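Local coordinates for alkane monooxygenase (Geobacillus thermodenitrificans, PDB 3B9O), which belongs to the luciferase-like monooxygenase family, folds as a TIM barrel and binds flavin mononucleotide, at residues K4-A9 and L402-Y407; A43-K48 and T385-I390; P218-V223 and N421-D426; G280-V285 and N376-V381. All blocks are in the same frame, centred on the assembly; numbering follows the deposited sequence.

Interactions 1, 2 and 4 adjoin one another where the TIM barrel closes on itself. Interaction 4 pairs two parallel strands of the barrel wall and is buried throughout; interaction 2 packs two helices over that wall, with its outer rim reaching solvent; interaction 1, mostly buried but with Lys-4 exposed, lays the loop 402-407 against the start of strand 6-12. Strand 6-12 also neighbours strand 374-378, so interactions 1 and 4 reach the same sheet. Interaction 3, partly buried, lies across the chain's centre from interaction 4 and joins two irregular segments. Interaction 4 combines parallel backbone bonds with apolar and sulfur-aromatic packing, interaction 2 is aliphatic and aromatic, and interactions 1 and 3 mix apolar contacts with polar bonds and a bridging water.

Interaction 1: K4-A9 and L402-Y407; sequences KIHINA and LYRVDY
Tyr-403, Lys-4 and Leu-402 bury the most surface where the loop 402-407 crosses the start of the first TIM-barrel strand, 6-12. Tyr-403 holds CG anti to its backbone N (chi1 -175°), which brings the ring back toward the strand although its CB points away. The Ile-7 and Tyr-403 side chains cross at about a right angle, CD1 of Ile-7 lying 3.4 Å from CE1 of Tyr-403, while the carbonyl O of Ile-5 is near the ring plane, 3.4 Å from CD1 of Tyr-403. Beyond the ring, the hydroxyl of Tyr-403 bonds to Gly-49 O. Leu-402 O accepts the nearly straight bond from Ile-5 N (2.9 Å, 167° at the hydrogen), with the donor well above the carbonyl plane, and CB of Leu-402 touches CD1 of Ile-5 at 4.2 Å. Arg-404 turns its guanidinium edge toward the His-6 imidazole, but Asp-52 is the main partner of both groups and ties them together from outside. On the exposed side, the Lys-4 chain, bent at chi2, runs past the Tyr-403 backbone, with Lys-4 CD 4.0 Å from Tyr-403 O. A water accepts from Lys-4 NZ at 2.9 Å and donates to Tyr-403 O at 2.6 Å.

Interaction 2: A43-K48 and T385-I390; sequences AQLLEK and TFVDFI
Helix 36-48 and helix 384-399 run in nearly the same direction, their local axes 20° apart and 10.3 Å from each other at closest approach. They are neighbouring helices on the outside of the TIM barrel: one follows strand 6-12, the other follows strand 374-378, and those two strands pair in the wall beneath. Leu-45 and Ile-390 carry most of the contact. Ile-390 directs its delta carbon at the opposing helix, where CD1 lies 3.7 Å from CD1 of Leu-45 and 3.5 Å from the backbone O of Leu-45. With CG anti to the backbone N (chi1 169°), Leu-45 splits its methyls between Ile-390 and the preceding turn of the partner helix, placing its CD2 3.9 Å from CG2 of Val-387 and near CB of Phe-386. Closer to the sheet, Leu-46 sets one methyl, CD2, over one face of the Phe-386 ring, 4.0 Å above the plane and offset toward the rim. Both of these side chains also rest on Ala-9 of strand 6-12, so the helix-helix layer continues into the barrel wall. At the solvent side, the aliphatic part of the Lys-48 chain borders the interface, with its CE 4.1 Å from CG2 of Ile-390.

Interaction 3: P218-V223 and N421-D426; sequences PQRTPV and NYRLPD
Arg-423 spreads its guanidinium over the aliphatic part of Arg-220, whose CG stands 3.5 Å above the guanidinium plane and over its centre. The two guanidinium planes are 72° apart, and NE of Arg-220 comes within 3.3 Å of NH1 of Arg-423. A bend at chi2 (139°) takes the Arg-423 chain to the 218-220 backbone, where NE donates to Pro-218 O (3.2 Å, 156° at the hydrogen) from above the carbonyl plane; NH2 continues to Ser-217 O. Alongside, a water donates to Gln-219 O and accepts from Leu-424 N. At the other end of the contact Leu-424 packs through CD2, 3.6 Å from CB of Thr-221, whose hydroxyl is bonded to Glu-173. Arg-220 forms a salt bridge with Asp-178, to which Arg-423 makes a long, weak ion pair. This shared carboxylate probably offsets the close approach of two positive groups, while the two carbonyls bound by Arg-423 probably restrict the rotation of its guanidinium.

Interaction 4: G280-V285 and N376-V381; sequences GICVIV and NLVQYV
The Tyr-380 ring is met obliquely by Cys-282 and Ile-284, just beyond the point where strands 276-285 and 374-378 pair in the parallel wall of the TIM barrel. CD1 of Ile-284 lies 3.4 Å from CE2 of Tyr-380, the two side chains crossing at about a right angle. The Cys-282 sulfur makes a sulfur-aromatic contact, 4.8 Å from the ring centroid, and the Tyr-380 hydroxyl continues to Leu-344 O. Between the strands, Ile-281 N bonds to Asn-376 O at 3.1 Å and Val-378 N bonds to Ile-281 O at 2.9 Å, the second bond being the straighter (171° against 150°). Ile-281 thus uses both backbone polar atoms on the one neighbouring strand. Cys-282, Asn-376 and Val-378 put their side chains on one face. Asn-376, about 6 Å by its side chain from the bound flavin mononucleotide, accepts a bond from Asn-8 ND2 at its OD1, which links it to strand 6-12. The other face bears Leu-377, packed beneath Phe-386 and Phe-389 of helix 384-399; with CG anti to the backbone N (chi1 179°), its branch leans across to Val-283, CD1 to CG2 3.8 Å. On the Asn-376 face, SG of Cys-282 touches CB of Val-378 at 3.6 Å.

Interaction 1: K4-A9 and L402-Y407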
loop_
_atom_site.group_PDB
_atom_site.type_symbol
_atom_site.label_atom_id
_atom_site.label_comp_id
_atom_site.label_asym_id
_atom_site.label_seq_id
_atom_site.Cartn_x
_atom_site.Cartn_y
_atom_site.Cartn_z
ATOM N N LYS A 4 -5.832 -5.987 18.626
ATOM C CA LYS A 4 -6.712 -6.112 17.493
ATOM C C LYS A 4 -5.932 -5.968 16.168
ATOM O O LYS A 4 -5.088 -5.068 16.002
ATOM C CB LYS A 4 -7.933 -5.187 17.631
ATOM C CG LYS A 4 -8.580 -5.297 19.058
ATOM C CD LYS A 4 -10.081 -5.281 19.089
ATOM C CE LYS A 4 -10.584 -5.618 20.523
ATOM N NZ LYS A 4 -12.104 -5.813 20.588
ATOM N N ILE A 5 -6.221 -6.894 15.268
ATOM C CA ILE A 5 -5.542 -7.027 13.968
ATOM C C ILE A 5 -6.049 -5.947 13.013
ATOM O O ILE A 5 -7.265 -5.835 12.800
ATOM C CB ILE A 5 -5.781 -8.424 13.367
ATOM C CG1 ILE A 5 -5.301 -9.526 14.360
ATOM C CG2 ILE A 5 -5.127 -8.567 11.965
ATOM C CD1 ILE A 5 -5.674 -10.954 13.927
ATOM N N HIS A 6 -5.124 -5.141 12.492
ATOM C CA HIS A 6 -5.467 -4.162 11.451
ATOM C C HIS A 6 -5.679 -4.868 10.090
ATOM O O HIS A 6 -4.880 -5.697 9.673
ATOM C CB HIS A 6 -4.411 -3.041 11.364
ATOM C CG HIS A 6 -4.238 -2.259 12.634
ATOM N ND1 HIS A 6 -5.033 -1.175 12.965
ATOM C CD2 HIS A 6 -3.321 -2.365 13.625
ATOM C CE1 HIS A 6 -4.643 -0.687 14.131
ATOM N NE2 HIS A 6 -3.609 -1.392 14.553
ATOM N N ILE A 7 -6.769 -4.564 9.393
ATOM C CA ILE A 7 -6.985 -5.176 8.100
ATOM C C ILE A 7 -7.237 -4.122 7.029
ATOM O O ILE A 7 -8.148 -3.289 7.167
ATOM C CB ILE A 7 -8.112 -6.236 8.140
ATOM C CG1 ILE A 7 -7.675 -7.439 9.019
ATOM C CG2 ILE A 7 -8.430 -6.758 6.736
ATOM C CD1 ILE A 7 -8.776 -8.317 9.451
ATOM N N ASN A 8 -6.425 -4.177 5.976
ATOM C CA ASN A 8 -6.604 -3.362 4.776
ATOM C C ASN A 8 -7.075 -4.201 3.583
ATOM O O ASN A 8 -6.666 -5.358 3.434
ATOM C CB ASN A 8 -5.291 -2.714 4.361
ATOM C CG ASN A 8 -4.714 -1.812 5.414
ATOM O OD1 ASN A 8 -5.429 -1.283 6.271
ATOM N ND2 ASN A 8 -3.400 -1.612 5.347
ATOM N N ALA A 9 -7.889 -3.594 2.732
ATOM C CA ALA A 9 -8.350 -4.190 1.487
ATOM C C ALA A 9 -7.341 -3.841 0.417
ATOM O O ALA A 9 -7.080 -2.664 0.180
ATOM C CB ALA A 9 -9.708 -3.630 1.155
ATOM N N LEU A 402 -10.139 -10.219 18.366
ATOM C CA LEU A 402 -8.987 -10.068 17.445
ATOM C C LEU A 402 -9.182 -8.977 16.372
ATOM O O LEU A 402 -8.348 -8.800 15.469
ATOM C CB LEU A 402 -8.726 -11.400 16.745
ATOM C CG LEU A 402 -8.139 -12.522 17.626
ATOM C CD1 LEU A 402 -8.311 -13.817 16.852
ATOM C CD2 LEU A 402 -6.679 -12.270 17.975
ATOM N N TYR A 403 -10.318 -8.284 16.429
ATOM C CA TYR A 403 -10.683 -7.365 15.357
ATOM C C TYR A 403 -11.782 -6.469 15.856
ATOM O O TYR A 403 -12.668 -6.927 16.541
ATOM C CB TYR A 403 -11.208 -8.131 14.153
ATOM C CG TYR A 403 -11.538 -7.338 12.894
ATOM C CD1 TYR A 403 -10.516 -6.754 12.112
ATOM C CD2 TYR A 403 -12.865 -7.240 12.423
ATOM C CE1 TYR A 403 -10.817 -6.046 10.925
ATOM C CE2 TYR A 403 -13.174 -6.553 11.238
ATOM C CZ TYR A 403 -12.139 -5.990 10.471
ATOM O OH TYR A 403 -12.420 -5.322 9.283
ATOM N N ARG A 404 -11.730 -5.207 15.445
ATOM C CA ARG A 404 -12.606 -4.175 16.017
ATOM C C ARG A 404 -14.060 -4.505 15.760
ATOM O O ARG A 404 -14.423 -4.935 14.670
ATOM C CB ARG A 404 -12.248 -2.788 15.446
ATOM C CG ARG A 404 -12.645 -2.545 13.954
ATOM C CD ARG A 404 -12.444 -1.024 13.555
ATOM N NE ARG A 404 -11.031 -0.748 13.802
ATOM C CZ ARG A 404 -10.047 -1.109 12.978
ATOM N NH1 ARG A 404 -10.333 -1.693 11.808
ATOM N NH2 ARG A 404 -8.781 -0.894 13.336
ATOM N N VAL A 405 -14.898 -4.294 16.757
ATOM C CA VAL A 405 -16.318 -4.412 16.492
ATOM C C VAL A 405 -16.895 -3.118 15.947
ATOM O O VAL A 405 -17.920 -3.136 15.254
ATOM C CB VAL A 405 -17.152 -5.047 17.649
ATOM C CG1 VAL A 405 -16.305 -6.028 18.480
ATOM C CG2 VAL A 405 -17.780 -4.057 18.473
ATOM N N ASP A 406 -16.213 -2.009 16.226
ATOM C CA ASP A 406 -16.536 -0.749 15.558
ATOM C C ASP A 406 -15.360 0.193 15.700
ATOM O O ASP A 406 -14.448 -0.044 16.472
ATOM C CB ASP A 406 -17.807 -0.117 16.133
ATOM C CG ASP A 406 -18.578 0.735 15.092
ATOM O OD1 ASP A 406 -18.043 1.055 13.999
ATOM O OD2 ASP A 406 -19.744 1.081 15.400
ATOM N N TYR A 407 -15.359 1.245 14.900
ATOM C CA TYR A 407 -14.181 2.111 14.752
ATOM C C TYR A 407 -13.907 3.003 15.961
ATOM O O TYR A 407 -14.856 3.439 16.628
ATOM C CB TYR A 407 -14.417 3.051 13.546
ATOM C CG TYR A 407 -14.348 2.381 12.196
ATOM C CD1 TYR A 407 -15.510 1.993 11.537
ATOM C CD2 TYR A 407 -13.126 2.172 11.564
ATOM C CE1 TYR A 407 -15.454 1.412 10.265
ATOM C CE2 TYR A 407 -13.052 1.580 10.305
ATOM C CZ TYR A 407 -14.228 1.204 9.666
ATOM O OH TYR A 407 -14.195 0.643 8.408
HETATM O O HOH W 1 -12.874 -8.072 18.912
#

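Interaction 2: A43-K48 and T385-I390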
loop_
_atom_site.group_PDB
_atom_site.type_symbol
_atom_site.label_atom_id
_atom_site.label_comp_id
_atom_site.label_asym_id
_atom_site.label_seq_id
_atom_site.Cartn_x
_atom_site.Cartn_y
_atom_site.Cartn_z
ATOM N N ALA A 43 -16.023 1.011 -1.058
ATOM C CA ALA A 43 -15.719 1.776 0.144
ATOM C C ALA A 43 -16.810 1.530 1.191
ATOM O O ALA A 43 -16.512 1.269 2.363
ATOM C CB ALA A 43 -15.609 3.295 -0.186
ATOM N N GLN A 44 -18.066 1.540 0.737
ATOM C CA GLN A 44 -19.192 1.309 1.627
ATOM C C GLN A 44 -19.171 -0.110 2.222
ATOM O O GLN A 44 -19.415 -0.287 3.423
ATOM C CB GLN A 44 -20.530 1.580 0.913
ATOM C CG GLN A 44 -20.834 3.086 0.715
ATOM C CD GLN A 44 -22.024 3.291 -0.224
ATOM O OE1 GLN A 44 -22.073 2.783 -1.367
ATOM N NE2 GLN A 44 -23.004 4.003 0.266
ATOM N N LEU A 45 -18.929 -1.097 1.359
ATOM C CA LEU A 45 -18.745 -2.508 1.795
ATOM C C LEU A 45 -17.633 -2.601 2.871
ATOM O O LEU A 45 -17.823 -3.215 3.939
ATOM C CB LEU A 45 -18.440 -3.427 0.595
ATOM C CG LEU A 45 -17.964 -4.837 0.986
ATOM C CD1 LEU A 45 -19.101 -5.617 1.648
ATOM C CD2 LEU A 45 -17.462 -5.563 -0.258
ATOM N N LEU A 46 -16.472 -1.992 2.609
ATOM C CA LEU A 46 -15.316 -2.149 3.504
ATOM C C LEU A 46 -15.597 -1.514 4.868
ATOM O O LEU A 46 -15.157 -2.021 5.900
ATOM C CB LEU A 46 -14.035 -1.546 2.872
ATOM C CG LEU A 46 -13.630 -2.282 1.579
ATOM C CD1 LEU A 46 -12.357 -1.682 1.012
ATOM C CD2 LEU A 46 -13.460 -3.796 1.795
ATOM N N GLU A 47 -16.285 -0.374 4.854
ATOM C CA GLU A 47 -16.649 0.292 6.102
ATOM C C GLU A 47 -17.664 -0.538 6.881
ATOM O O GLU A 47 -17.536 -0.656 8.087
ATOM C CB GLU A 47 -17.163 1.708 5.838
ATOM C CG GLU A 47 -17.534 2.436 7.109
ATOM C CD GLU A 47 -17.329 3.925 7.000
ATOM O OE1 GLU A 47 -18.324 4.670 6.850
ATOM O OE2 GLU A 47 -16.181 4.340 7.041
ATOM N N LYS A 48 -18.652 -1.129 6.190
ATOM C CA LYS A 48 -19.536 -2.117 6.805
ATOM C C LYS A 48 -18.727 -3.260 7.496
ATOM O O LYS A 48 -19.044 -3.643 8.629
ATOM C CB LYS A 48 -20.596 -2.644 5.799
ATOM C CG LYS A 48 -21.230 -3.974 6.190
ATOM C CD LYS A 48 -22.138 -4.565 5.044
ATOM C CE LYS A 48 -21.940 -6.107 4.884
ATOM N NZ LYS A 48 -23.086 -6.803 4.117
ATOM N N THR A 385 -14.076 -12.101 -2.668
ATOM C CA THR A 385 -13.161 -12.298 -1.507
ATOM C C THR A 385 -13.480 -11.395 -0.327
ATOM O O THR A 385 -13.540 -11.869 0.789
ATOM C CB THR A 385 -11.618 -12.532 -1.785
ATOM O OG1 THR A 385 -10.697 -11.807 -0.901
ATOM C CG2 THR A 385 -11.259 -12.579 -3.131
ATOM N N PHE A 386 -13.710 -10.109 -0.580
ATOM C CA PHE A 386 -14.020 -9.179 0.509
ATOM C C PHE A 386 -15.370 -9.519 1.171
ATOM O O PHE A 386 -15.504 -9.494 2.403
ATOM C CB PHE A 386 -14.019 -7.729 -0.000
ATOM C CG PHE A 386 -12.651 -7.198 -0.405
ATOM C CD1 PHE A 386 -12.565 -6.184 -1.353
ATOM C CD2 PHE A 386 -11.466 -7.647 0.202
ATOM C CE1 PHE A 386 -11.328 -5.617 -1.702
ATOM C CE2 PHE A 386 -10.204 -7.128 -0.188
ATOM C CZ PHE A 386 -10.132 -6.101 -1.123
ATOM N N VAL A 387 -16.386 -9.808 0.357
ATOM C CA VAL A 387 -17.713 -10.169 0.878
ATOM C C VAL A 387 -17.665 -11.420 1.791
ATOM O O VAL A 387 -18.187 -11.413 2.903
ATOM C CB VAL A 387 -18.741 -10.398 -0.299
ATOM C CG1 VAL A 387 -20.055 -11.059 0.236
ATOM C CG2 VAL A 387 -19.040 -9.059 -1.022
ATOM N N ASP A 388 -17.034 -12.488 1.312
ATOM C CA ASP A 388 -16.874 -13.699 2.137
ATOM C C ASP A 388 -16.082 -13.420 3.415
ATOM O O ASP A 388 -16.416 -13.937 4.479
ATOM C CB ASP A 388 -16.122 -14.768 1.364
ATOM C CG ASP A 388 -16.939 -15.377 0.249
ATOM O OD1 ASP A 388 -18.151 -15.065 0.159
ATOM O OD2 ASP A 388 -16.337 -16.112 -0.582
ATOM N N PHE A 389 -15.024 -12.608 3.302
ATOM C CA PHE A 389 -14.228 -12.254 4.474
ATOM C C PHE A 389 -15.104 -11.525 5.517
ATOM O O PHE A 389 -15.083 -11.852 6.705
ATOM C CB PHE A 389 -13.026 -11.362 4.104
ATOM C CG PHE A 389 -12.087 -11.111 5.269
ATOM C CD1 PHE A 389 -12.247 -9.968 6.070
ATOM C CD2 PHE A 389 -11.077 -12.041 5.598
ATOM C CE1 PHE A 389 -11.381 -9.725 7.170
ATOM C CE2 PHE A 389 -10.200 -11.812 6.693
ATOM C CZ PHE A 389 -10.367 -10.660 7.484
ATOM N N ILE A 390 -15.845 -10.528 5.057
ATOM C CA ILE A 390 -16.748 -9.775 5.904
ATOM C C ILE A 390 -17.883 -10.627 6.491
ATOM O O ILE A 390 -18.183 -10.507 7.680
ATOM C CB ILE A 390 -17.278 -8.502 5.186
ATOM C CG1 ILE A 390 -16.096 -7.538 4.967
ATOM C CG2 ILE A 390 -18.389 -7.813 6.039
ATOM C CD1 ILE A 390 -16.324 -6.345 4.010
#

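Interaction 3: P218-V223 and N421-D426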
loop_
_atom_site.group_PDB
_atom_site.type_symbol
_atom_site.label_atom_id
_atom_site.label_comp_id
_atom_site.label_asym_id
_atom_site.label_seq_id
_atom_site.Cartn_x
_atom_site.Cartn_y
_atom_site.Cartn_z
ATOM N N PRO A 218 -5.541 17.898 9.235
ATOM C CA PRO A 218 -5.609 17.125 10.497
ATOM C C PRO A 218 -4.367 16.297 10.857
ATOM O O PRO A 218 -3.905 16.369 11.973
ATOM C CB PRO A 218 -6.866 16.236 10.285
ATOM C CG PRO A 218 -7.729 17.120 9.451
ATOM C CD PRO A 218 -6.749 17.615 8.411
ATOM N N GLN A 219 -3.827 15.546 9.905
ATOM C CA GLN A 219 -2.627 14.741 10.116
ATOM C C GLN A 219 -1.324 15.452 9.783
ATOM O O GLN A 219 -0.247 14.967 10.177
ATOM C CB GLN A 219 -2.707 13.497 9.250
ATOM C CG GLN A 219 -3.808 12.548 9.660
ATOM C CD GLN A 219 -3.786 11.238 8.891
ATOM O OE1 GLN A 219 -3.923 11.213 7.670
ATOM N NE2 GLN A 219 -3.684 10.161 9.600
ATOM N N ARG A 220 -1.438 16.524 8.991
ATOM C CA ARG A 220 -0.345 17.219 8.299
ATOM C C ARG A 220 0.387 16.314 7.311
ATOM O O ARG A 220 0.193 16.472 6.114
ATOM C CB ARG A 220 0.633 17.949 9.259
ATOM C CG ARG A 220 0.070 19.227 9.985
ATOM C CD ARG A 220 1.277 19.745 10.801
ATOM N NE ARG A 220 1.129 21.052 11.427
ATOM C CZ ARG A 220 1.507 22.197 10.866
ATOM N NH1 ARG A 220 2.016 22.208 9.644
ATOM N NH2 ARG A 220 1.377 23.342 11.542
ATOM N N THR A 221 1.254 15.413 7.795
ATOM C CA THR A 221 1.873 14.378 6.960
ATOM C C THR A 221 0.904 13.168 6.900
ATOM O O THR A 221 0.417 12.711 7.949
ATOM C CB THR A 221 3.263 13.968 7.511
ATOM O OG1 THR A 221 4.124 15.118 7.533
ATOM C CG2 THR A 221 3.879 12.820 6.722
ATOM N N PRO A 222 0.622 12.643 5.688
ATOM C CA PRO A 222 -0.203 11.396 5.596
ATOM C C PRO A 222 0.498 10.256 6.366
ATOM O O PRO A 222 1.731 10.292 6.543
ATOM C CB PRO A 222 -0.199 11.071 4.094
ATOM C CG PRO A 222 0.131 12.350 3.408
ATOM C CD PRO A 222 1.065 13.103 4.367
ATOM N N VAL A 223 -0.261 9.266 6.828
ATOM C CA VAL A 223 0.354 8.080 7.385
ATOM C C VAL A 223 1.302 7.523 6.338
ATOM O O VAL A 223 0.922 7.357 5.150
ATOM C CB VAL A 223 -0.687 7.029 7.819
ATOM C CG1 VAL A 223 0.043 5.728 8.173
ATOM C CG2 VAL A 223 -1.432 7.552 9.048
ATOM N N ASN A 421 -2.735 10.836 19.014
ATOM C CA ASN A 421 -1.613 10.723 18.092
ATOM C C ASN A 421 -2.016 10.992 16.648
ATOM O O ASN A 421 -1.878 10.125 15.796
ATOM C CB ASN A 421 -0.926 9.356 18.208
ATOM C CG ASN A 421 -0.260 9.162 19.534
ATOM O OD1 ASN A 421 0.585 9.957 19.911
ATOM N ND2 ASN A 421 -0.667 8.132 20.274
ATOM N N TYR A 422 -2.521 12.195 16.388
ATOM C CA TYR A 422 -2.935 12.552 15.047
ATOM C C TYR A 422 -1.771 13.044 14.207
ATOM O O TYR A 422 -1.790 12.907 12.996
ATOM C CB TYR A 422 -4.077 13.574 15.048
ATOM C CG TYR A 422 -3.916 14.693 16.042
ATOM C CD1 TYR A 422 -3.208 15.845 15.706
ATOM C CD2 TYR A 422 -4.487 14.606 17.314
ATOM C CE1 TYR A 422 -3.050 16.886 16.621
ATOM C CE2 TYR A 422 -4.363 15.642 18.229
ATOM C CZ TYR A 422 -3.634 16.775 17.877
ATOM O OH TYR A 422 -3.490 17.813 18.773
ATOM N N ARG A 423 -0.770 13.634 14.852
ATOM C CA ARG A 423 0.463 13.975 14.143
ATOM C C ARG A 423 1.609 13.010 14.477
ATOM O O ARG A 423 1.515 12.243 15.449
ATOM C CB ARG A 423 0.823 15.452 14.333
ATOM C CG ARG A 423 -0.027 16.336 13.368
ATOM C CD ARG A 423 -0.563 17.646 13.965
ATOM N NE ARG A 423 -1.602 18.244 13.102
ATOM C CZ ARG A 423 -1.879 19.551 13.032
ATOM N NH1 ARG A 423 -1.182 20.443 13.743
ATOM N NH2 ARG A 423 -2.840 19.974 12.224
ATOM N N LEU A 424 2.620 12.981 13.597
ATOM C CA LEU A 424 3.802 12.135 13.732
ATOM C C LEU A 424 4.450 12.268 15.126
ATOM O O LEU A 424 4.543 13.393 15.659
ATOM C CB LEU A 424 4.813 12.574 12.686
ATOM C CG LEU A 424 5.197 11.756 11.442
ATOM C CD1 LEU A 424 4.447 10.458 11.202
ATOM C CD2 LEU A 424 5.311 12.586 10.166
ATOM N N PRO A 425 4.904 11.135 15.713
ATOM C CA PRO A 425 5.415 11.242 17.099
ATOM C C PRO A 425 6.744 11.957 17.131
ATOM O O PRO A 425 7.365 12.155 16.073
ATOM C CB PRO A 425 5.549 9.789 17.534
ATOM C CG PRO A 425 5.800 9.029 16.260
ATOM C CD PRO A 425 4.942 9.753 15.215
ATOM N N ASP A 426 7.168 12.369 18.327
ATOM C CA ASP A 426 8.422 13.133 18.507
ATOM C C ASP A 426 9.647 12.396 17.977
ATOM O O ASP A 426 10.639 13.019 17.620
ATOM C CB ASP A 426 8.646 13.414 19.993
ATOM C CG ASP A 426 7.687 14.468 20.541
ATOM O OD1 ASP A 426 7.182 15.310 19.752
ATOM O OD2 ASP A 426 7.449 14.445 21.770
HETATM O O HOH W 2 2.321 14.895 11.565
#

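Interaction 4: G280-V285 and N376-V381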
loop_
_atom_site.group_PDB
_atom_site.type_symbol
_atom_site.label_atom_id
_atom_site.label_comp_id
_atom_site.label_asym_id
_atom_site.label_seq_id
_atom_site.Cartn_x
_atom_site.Cartn_y
_atom_site.Cartn_z
ATOM N N GLY A 280 0.840 -9.695 3.583
ATOM C CA GLY A 280 -0.231 -9.984 2.624
ATOM C C GLY A 280 -0.881 -11.305 3.034
ATOM O O GLY A 280 -0.255 -12.155 3.695
ATOM N N ILE A 281 -2.156 -11.473 2.685
ATOM C CA ILE A 281 -2.846 -12.752 2.873
ATOM C C ILE A 281 -3.957 -12.855 1.835
ATOM O O ILE A 281 -4.628 -11.872 1.527
ATOM C CB ILE A 281 -3.425 -12.925 4.336
ATOM C CG1 ILE A 281 -4.026 -14.353 4.518
ATOM C CG2 ILE A 281 -4.407 -11.843 4.668
ATOM C CD1 ILE A 281 -4.243 -14.785 5.960
ATOM N N CYS A 282 -4.111 -14.042 1.265
ATOM C CA CYS A 282 -5.259 -14.358 0.429
ATOM C C CYS A 282 -6.138 -15.325 1.218
ATOM O O CYS A 282 -5.640 -16.270 1.835
ATOM C CB CYS A 282 -4.838 -15.009 -0.891
ATOM S SG CYS A 282 -3.471 -14.242 -1.790
ATOM N N VAL A 283 -7.439 -15.057 1.256
ATOM C CA VAL A 283 -8.333 -15.846 2.086
ATOM C C VAL A 283 -9.404 -16.432 1.174
ATOM O O VAL A 283 -10.012 -15.706 0.392
ATOM C CB VAL A 283 -9.004 -14.989 3.213
ATOM C CG1 VAL A 283 -10.106 -15.781 3.874
ATOM C CG2 VAL A 283 -7.922 -14.498 4.262
ATOM N N ILE A 284 -9.603 -17.745 1.251
ATOM C CA ILE A 284 -10.711 -18.388 0.574
ATOM C C ILE A 284 -11.453 -19.124 1.680
ATOM O O ILE A 284 -10.938 -20.115 2.266
ATOM C CB ILE A 284 -10.258 -19.390 -0.515
ATOM C CG1 ILE A 284 -9.474 -18.696 -1.642
ATOM C CG2 ILE A 284 -11.498 -20.159 -1.070
ATOM C CD1 ILE A 284 -8.628 -19.687 -2.524
ATOM N N VAL A 285 -12.643 -18.638 1.997
ATOM C CA VAL A 285 -13.367 -19.087 3.185
ATOM C C VAL A 285 -14.763 -19.657 2.833
ATOM O O VAL A 285 -15.435 -19.201 1.875
ATOM C CB VAL A 285 -13.413 -17.965 4.279
ATOM C CG1 VAL A 285 -14.244 -16.758 3.824
ATOM C CG2 VAL A 285 -13.927 -18.497 5.645
ATOM N N ASN A 376 -2.722 -6.947 4.609
ATOM C CA ASN A 376 -3.372 -6.464 3.390
ATOM C C ASN A 376 -4.067 -7.657 2.760
ATOM O O ASN A 376 -3.390 -8.645 2.397
ATOM C CB ASN A 376 -2.383 -5.894 2.382
ATOM C CG ASN A 376 -1.995 -4.477 2.669
ATOM O OD1 ASN A 376 -2.523 -3.820 3.567
ATOM N ND2 ASN A 376 -1.034 -3.979 1.880
ATOM N N LEU A 377 -5.395 -7.598 2.684
ATOM C CA LEU A 377 -6.171 -8.676 2.096
ATOM C C LEU A 377 -6.186 -8.609 0.542
ATOM O O LEU A 377 -6.766 -7.694 -0.072
ATOM C CB LEU A 377 -7.583 -8.737 2.703
ATOM C CG LEU A 377 -8.573 -9.804 2.186
ATOM C CD1 LEU A 377 -8.061 -11.234 2.387
ATOM C CD2 LEU A 377 -9.912 -9.634 2.884
ATOM N N VAL A 378 -5.561 -9.626 -0.050
ATOM C CA VAL A 378 -5.402 -9.782 -1.469
ATOM C C VAL A 378 -6.661 -10.460 -2.035
ATOM O O VAL A 378 -7.191 -11.419 -1.427
ATOM C CB VAL A 378 -4.132 -10.662 -1.795
ATOM C CG1 VAL A 378 -3.925 -10.801 -3.319
ATOM C CG2 VAL A 378 -2.861 -10.066 -1.124
ATOM N N GLN A 379 -7.120 -9.977 -3.192
ATOM C CA GLN A 379 -8.330 -10.509 -3.829
ATOM C C GLN A 379 -8.049 -11.570 -4.900
ATOM O O GLN A 379 -7.133 -11.421 -5.686
ATOM C CB GLN A 379 -9.107 -9.370 -4.485
ATOM C CG GLN A 379 -9.526 -8.254 -3.509
ATOM C CD GLN A 379 -10.204 -7.118 -4.257
ATOM O OE1 GLN A 379 -9.591 -6.080 -4.507
ATOM N NE2 GLN A 379 -11.442 -7.319 -4.646
ATOM N N TYR A 380 -8.865 -12.617 -4.920
ATOM C CA TYR A 380 -8.940 -13.511 -6.066
ATOM C C TYR A 380 -10.125 -13.135 -6.951
ATOM O O TYR A 380 -10.064 -13.299 -8.167
ATOM C CB TYR A 380 -9.132 -14.964 -5.632
ATOM C CG TYR A 380 -7.920 -15.626 -5.038
ATOM C CD1 TYR A 380 -6.731 -15.741 -5.753
ATOM C CD2 TYR A 380 -7.984 -16.206 -3.776
ATOM C CE1 TYR A 380 -5.593 -16.387 -5.201
ATOM C CE2 TYR A 380 -6.866 -16.856 -3.216
ATOM C CZ TYR A 380 -5.677 -16.942 -3.947
ATOM O OH TYR A 380 -4.566 -17.562 -3.399
ATOM N N VAL A 381 -11.215 -12.679 -6.326
ATOM C CA VAL A 381 -12.383 -12.234 -7.079
ATOM C C VAL A 381 -12.967 -11.001 -6.400
ATOM O O VAL A 381 -12.911 -10.879 -5.169
ATOM C CB VAL A 381 -13.428 -13.436 -7.291
ATOM C CG1 VAL A 381 -14.097 -13.830 -5.989
ATOM C CG2 VAL A 381 -14.457 -13.088 -8.297
#